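Local atomic coordinates of 2,4-dihydroxyhept-2-ene-1,7-dioic acid aldolase (PDB entry 6BDE), a protein that probably senses nitric oxide or a related diatomic gas through the heme it binds, as a member of the H-NOX family. Residues I4-F9 with G35-I40. The protein carries 1 engineered substitution. Numbering follows the deposited sequence.
Sequences IIFTEF and GVYTSI. With HEM (protoporphyrin IX containing Fe), chain B.
Ile4 and Ser39 bring the two backbones closest, their CA atoms 4.2 Å apart, where the loop 35-40 runs past the first turns of helix 3-17 in this H-NOX fold. The one bond between the backbones is weak: Ile4 N reaches Ser39 O at 3.2 Å, with an N-H...O angle of only 120°. Phe6 and Tyr37 form an offset stack, the ring centroids 4.2 Å apart and the planes 12° from parallel. Phe6 holds CG anti to its carbonyl carbon, beside the backbone N (chi1 -76°), which lays CD1 over the face of the tyrosine, near the rim, 3.4 Å from Tyr37 CZ. Phe6 CB sits over the same ring in a CH-pi contact. The far end of Tyr37 is tied to helix 45-59, its OH hydrogen-bonded to Glu47, while Tyr43 meets the ring edge-to-face; the tyrosine thus links the loop to two helices. From the neighbouring helix position, Ile5 leaves the backbone on the side away from the loop, and its CD1 packs against the heme, 3.6 Å from CAA, the first carbon of a propionate arm. Thr7 splits its two branches: CG2 lies 3.9 Å from Tyr37 O, whereas OG1 bonds back to Ile4 O at 3.2 Å, approaching from above the carbonyl plane on the same face as Glu8 N.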
ATOM      1  N   ILE A   4      -7.898  -9.635   3.946  1.00 48.96           N
ATOM      2  CA  ILE A   4      -8.291  -8.855   2.774  1.00 55.24           C
ATOM      3  C   ILE A   4      -7.068  -8.476   1.949  1.00 55.01           C
ATOM      4  O   ILE A   4      -7.145  -8.380   0.718  1.00 59.04           O
ATOM      5  CB  ILE A   4      -9.100  -7.614   3.205  1.00 56.23           C
ATOM      6  CG1 ILE A   4      -9.523  -6.790   1.986  1.00 57.01           C
ATOM      7  CG2 ILE A   4      -8.309  -6.764   4.190  1.00 54.23           C
ATOM      8  CD1 ILE A   4     -10.601  -7.445   1.151  1.00 64.06           C
ATOM      9  N   ILE A   5      -5.923  -8.273   2.603  1.00 44.93           N
ATOM     10  CA  ILE A   5      -4.696  -7.973   1.873  1.00 41.04           C
ATOM     11  C   ILE A   5      -4.246  -9.186   1.070  1.00 43.29           C
ATOM     12  O   ILE A   5      -3.744  -9.052  -0.052  1.00 44.33           O
ATOM     13  CB  ILE A   5      -3.603  -7.496   2.846  1.00 37.47           C
ATOM     14  CG1 ILE A   5      -4.140  -6.372   3.731  1.00 38.82           C
ATOM     15  CG2 ILE A   5      -2.375  -7.026   2.084  1.00 37.99           C
ATOM     16  CD1 ILE A   5      -4.565  -5.143   2.958  1.00 41.62           C
ATOM     17  N   PHE A   6      -4.426 -10.388   1.623  1.00 42.27           N
ATOM     18  CA  PHE A   6      -4.035 -11.601   0.911  1.00 45.55           C
ATOM     19  C   PHE A   6      -4.971 -11.881  -0.258  1.00 47.85           C
ATOM     20  O   PHE A   6      -4.520 -12.180  -1.369  1.00 47.51           O
ATOM     21  CB  PHE A   6      -4.013 -12.791   1.872  1.00 47.33           C
ATOM     22  CG  PHE A   6      -2.820 -12.817   2.783  1.00 42.60           C
ATOM     23  CD1 PHE A   6      -1.627 -13.390   2.371  1.00 43.12           C
ATOM     24  CD2 PHE A   6      -2.893 -12.280   4.058  1.00 43.89           C
ATOM     25  CE1 PHE A   6      -0.529 -13.419   3.211  1.00 40.42           C
ATOM     26  CE2 PHE A   6      -1.799 -12.306   4.903  1.00 43.66           C
ATOM     27  CZ  PHE A   6      -0.615 -12.876   4.478  1.00 43.32           C
ATOM     28  N   THR A   7      -6.284 -11.786  -0.024  1.00 48.79           N
ATOM     29  CA  THR A   7      -7.249 -12.145  -1.059  1.00 54.05           C
ATOM     30  C   THR A   7      -7.169 -11.200  -2.253  1.00 55.87           C
ATOM     31  O   THR A   7      -7.193 -11.643  -3.407  1.00 57.00           O
ATOM     32  CB  THR A   7      -8.665 -12.154  -0.478  1.00 54.03           C
ATOM     33  OG1 THR A   7      -8.977 -10.859   0.050  1.00 54.99           O
ATOM     34  CG2 THR A   7      -8.779 -13.192   0.630  1.00 60.42           C
ATOM     35  N   GLU A   8      -7.074  -9.893  -1.996  1.00 56.49           N
ATOM     36  CA  GLU A   8      -6.968  -8.933  -3.090  1.00 53.49           C
ATOM     37  C   GLU A   8      -5.645  -9.072  -3.832  1.00 48.73           C
ATOM     38  O   GLU A   8      -5.590  -8.840  -5.045  1.00 47.20           O
ATOM     39  CB  GLU A   8      -7.128  -7.508  -2.562  1.00 52.43           C
ATOM     40  CG  GLU A   8      -8.515  -7.193  -2.020  1.00 52.66           C
ATOM     41  CD  GLU A   8      -9.565  -7.094  -3.110  1.00 62.00           C
ATOM     42  OE1 GLU A   8      -9.192  -6.885  -4.284  1.00 57.55           O
ATOM     43  OE2 GLU A   8     -10.766  -7.222  -2.791  1.00 60.58           O
ATOM     44  N   PHE A   9      -4.577  -9.450  -3.127  1.00 46.27           N
ATOM     45  CA  PHE A   9      -3.279  -9.620  -3.772  1.00 42.27           C
ATOM     46  C   PHE A   9      -3.294 -10.807  -4.725  1.00 46.97           C
ATOM     47  O   PHE A   9      -2.899 -10.684  -5.891  1.00 45.36           O
ATOM     48  CB  PHE A   9      -2.187  -9.789  -2.713  1.00 36.13           C
ATOM     49  CG  PHE A   9      -0.863 -10.237  -3.267  1.00 39.61           C
ATOM     50  CD1 PHE A   9      -0.061  -9.360  -3.979  1.00 37.27           C
ATOM     51  CD2 PHE A   9      -0.417 -11.533  -3.067  1.00 34.74           C
ATOM     52  CE1 PHE A   9       1.160  -9.770  -4.487  1.00 42.93           C
ATOM     53  CE2 PHE A   9       0.803 -11.949  -3.573  1.00 45.25           C
ATOM     54  CZ  PHE A   9       1.593 -11.066  -4.283  1.00 40.23           C
ATOM     55  N   GLY A  35      -2.295 -21.314   1.903  1.00 64.97           N
ATOM     56  CA  GLY A  35      -2.827 -20.580   0.774  1.00 64.82           C
ATOM     57  C   GLY A  35      -4.308 -20.279   0.808  1.00 68.53           C
ATOM     58  O   GLY A  35      -4.839 -19.771  -0.186  1.00 72.39           O
ATOM     59  N   VAL A  36      -4.995 -20.569   1.908  1.00 67.42           N
ATOM     60  CA  VAL A  36      -6.429 -20.323   2.027  1.00 65.59           C
ATOM     61  C   VAL A  36      -6.634 -19.181   3.012  1.00 63.16           C
ATOM     62  O   VAL A  36      -6.279 -19.295   4.192  1.00 64.22           O
ATOM     63  CB  VAL A  36      -7.188 -21.581   2.468  1.00 69.40           C
ATOM     64  CG1 VAL A  36      -8.666 -21.447   2.131  1.00 72.18           C
ATOM     65  CG2 VAL A  36      -6.595 -22.816   1.809  1.00 70.23           C
ATOM     66  N   TYR A  37      -7.224 -18.088   2.530  1.00 63.62           N
ATOM     67  CA  TYR A  37      -7.404 -16.883   3.320  1.00 60.44           C
ATOM     68  C   TYR A  37      -8.860 -16.446   3.298  1.00 63.91           C
ATOM     69  O   TYR A  37      -9.572 -16.638   2.308  1.00 64.30           O
ATOM     70  CB  TYR A  37      -6.529 -15.735   2.802  1.00 52.76           C
ATOM     71  CG  TYR A  37      -5.065 -16.076   2.708  1.00 49.65           C
ATOM     72  CD1 TYR A  37      -4.254 -16.045   3.830  1.00 50.52           C
ATOM     73  CD2 TYR A  37      -4.493 -16.430   1.493  1.00 52.61           C
ATOM     74  CE1 TYR A  37      -2.913 -16.356   3.748  1.00 51.06           C
ATOM     75  CE2 TYR A  37      -3.152 -16.744   1.400  1.00 48.19           C
ATOM     76  CZ  TYR A  37      -2.366 -16.705   2.531  1.00 52.20           C
ATOM     77  OH  TYR A  37      -1.028 -17.017   2.444  1.00 53.16           O
ATOM     78  N   THR A  38      -9.290 -15.849   4.406  1.00 65.12           N
ATOM     79  CA  THR A  38     -10.582 -15.190   4.507  1.00 71.86           C
ATOM     80  C   THR A  38     -10.362 -13.718   4.833  1.00 70.64           C
ATOM     81  O   THR A  38      -9.361 -13.351   5.457  1.00 69.15           O
ATOM     82  CB  THR A  38     -11.466 -15.835   5.578  1.00 76.18           C
ATOM     83  OG1 THR A  38     -12.647 -15.044   5.761  1.00 78.92           O
ATOM     84  CG2 THR A  38     -10.721 -15.928   6.899  1.00 75.25           C
ATOM     85  N   SER A  39     -11.319 -12.883   4.417  1.00 71.84           N
ATOM     86  CA  SER A  39     -11.142 -11.434   4.500  1.00 70.66           C
ATOM     87  C   SER A  39     -10.918 -10.965   5.931  1.00 71.97           C
ATOM     88  O   SER A  39     -10.144 -10.031   6.170  1.00 71.11           O
ATOM     89  CB  SER A  39     -12.355 -10.722   3.902  1.00 72.18           C
ATOM     90  OG  SER A  39     -12.447 -10.953   2.509  1.00 75.07           O
ATOM     91  N   ILE A  40     -11.591 -11.586   6.895  1.00 70.69           N
ATOM     92  CA  ILE A  40     -11.520 -11.133   8.279  1.00 64.14           C
ATOM     93  C   ILE A  40     -10.487 -11.951   9.041  1.00 60.18           C
ATOM     94  O   ILE A  40     -10.348 -11.815  10.261  1.00 56.32           O
ATOM     95  CB  ILE A  40     -12.900 -11.210   8.955  1.00 64.87           C
ATOM     96  CG1 ILE A  40     -13.307 -12.670   9.167  1.00 70.62           C
ATOM     97  CG2 ILE A  40     -13.936 -10.466   8.125  1.00 70.09           C
ATOM     98  CD1 ILE A  40     -14.218 -12.880  10.357  1.00 68.46           C
TER
HETATM   99  CHA HEM B 201      -1.941  -1.640   5.795  1.00 38.91           C
HETATM  100  CHB HEM B 201      -7.064   0.128   5.469  1.00 36.41           C
HETATM  101  CHC HEM B 201      -5.297   4.922   3.402  1.00 37.90           C
HETATM  102  CHD HEM B 201      -0.174   3.057   3.496  1.00 31.59           C
HETATM  103  C1A HEM B 201      -3.582  -1.186   5.728  1.00 35.01           C
HETATM  104  C2A HEM B 201      -4.369  -2.342   5.939  1.00 39.84           C
HETATM  105  C3A HEM B 201      -5.627  -1.900   5.859  1.00 38.67           C
HETATM  106  C4A HEM B 201      -5.502  -0.521   5.600  1.00 36.53           C
HETATM  107  CMA HEM B 201      -6.913  -2.709   6.021  1.00 39.23           C
HETATM  108  CAA HEM B 201      -3.895  -3.766   6.227  1.00 32.68           C
HETATM  109  CBA HEM B 201      -3.741  -3.913   7.744  1.00 36.99           C
HETATM  110  CGA HEM B 201      -3.400  -5.349   8.132  1.00 38.82           C
HETATM  111  O1A HEM B 201      -3.429  -5.695   9.344  1.00 40.13           O
HETATM  112  O2A HEM B 201      -3.091  -6.191   7.248  1.00 40.66           O
HETATM  113  C1B HEM B 201      -6.806   1.617   4.795  1.00 36.52           C
HETATM  114  C2B HEM B 201      -8.010   2.399   4.234  1.00 36.40           C
HETATM  115  C3B HEM B 201      -7.482   3.619   3.720  1.00 39.00           C
HETATM  116  C4B HEM B 201      -6.008   3.539   3.986  1.00 35.51           C
HETATM  117  CMB HEM B 201      -9.472   1.952   4.244  1.00 46.72           C
HETATM  118  CAB HEM B 201      -8.232   4.773   3.062  1.00 38.06           C
HETATM  119  CBB HEM B 201      -9.214   5.382   3.692  1.00 53.14           C
HETATM  120  C1C HEM B 201      -3.647   4.469   3.333  1.00 34.91           C
HETATM  121  C2C HEM B 201      -2.920   5.364   2.516  1.00 32.73           C
HETATM  122  C3C HEM B 201      -1.660   4.898   2.543  1.00 33.14           C
HETATM  123  C4C HEM B 201      -1.714   3.765   3.377  1.00 31.83           C
HETATM  124  CMC HEM B 201      -3.448   6.587   1.771  1.00 35.05           C
HETATM  125  CAC HEM B 201      -0.436   5.476   1.841  1.00 43.12           C
HETATM  126  CBC HEM B 201       0.442   6.171   2.531  1.00 46.74           C
HETATM  127  C1D HEM B 201      -0.522   1.560   4.160  1.00 30.76           C
HETATM  128  C2D HEM B 201       0.687   0.665   4.020  1.00 29.79           C
HETATM  129  C3D HEM B 201       0.291  -0.571   4.600  1.00 27.82           C
HETATM  130  C4D HEM B 201      -1.166  -0.378   5.072  1.00 30.76           C
HETATM  131  CMD HEM B 201       2.045   1.007   3.411  1.00 30.63           C
HETATM  132  CAD HEM B 201       1.146  -1.832   4.727  1.00 30.61           C
HETATM  133  CBD HEM B 201       1.380  -2.192   6.191  1.00 32.71           C
HETATM  134  CGD HEM B 201       2.733  -1.642   6.627  1.00 32.24           C
HETATM  135  O1D HEM B 201       3.335  -0.814   5.894  1.00 30.69           O
HETATM  136  O2D HEM B 201       3.237  -2.015   7.719  1.00 30.75           O
HETATM  137  NA  HEM B 201      -4.219   0.023   5.428  1.00 35.39           N
HETATM  138  NB  HEM B 201      -5.440   2.301   4.584  1.00 37.45           N
HETATM  139  NC  HEM B 201      -2.966   3.374   3.876  1.00 33.52           N
HETATM  140  ND  HEM B 201      -1.776   0.999   4.734  1.00 32.89           N
HETATM  141 FE   HEM B 201      -3.538   1.905   5.137  1.00 33.46          FE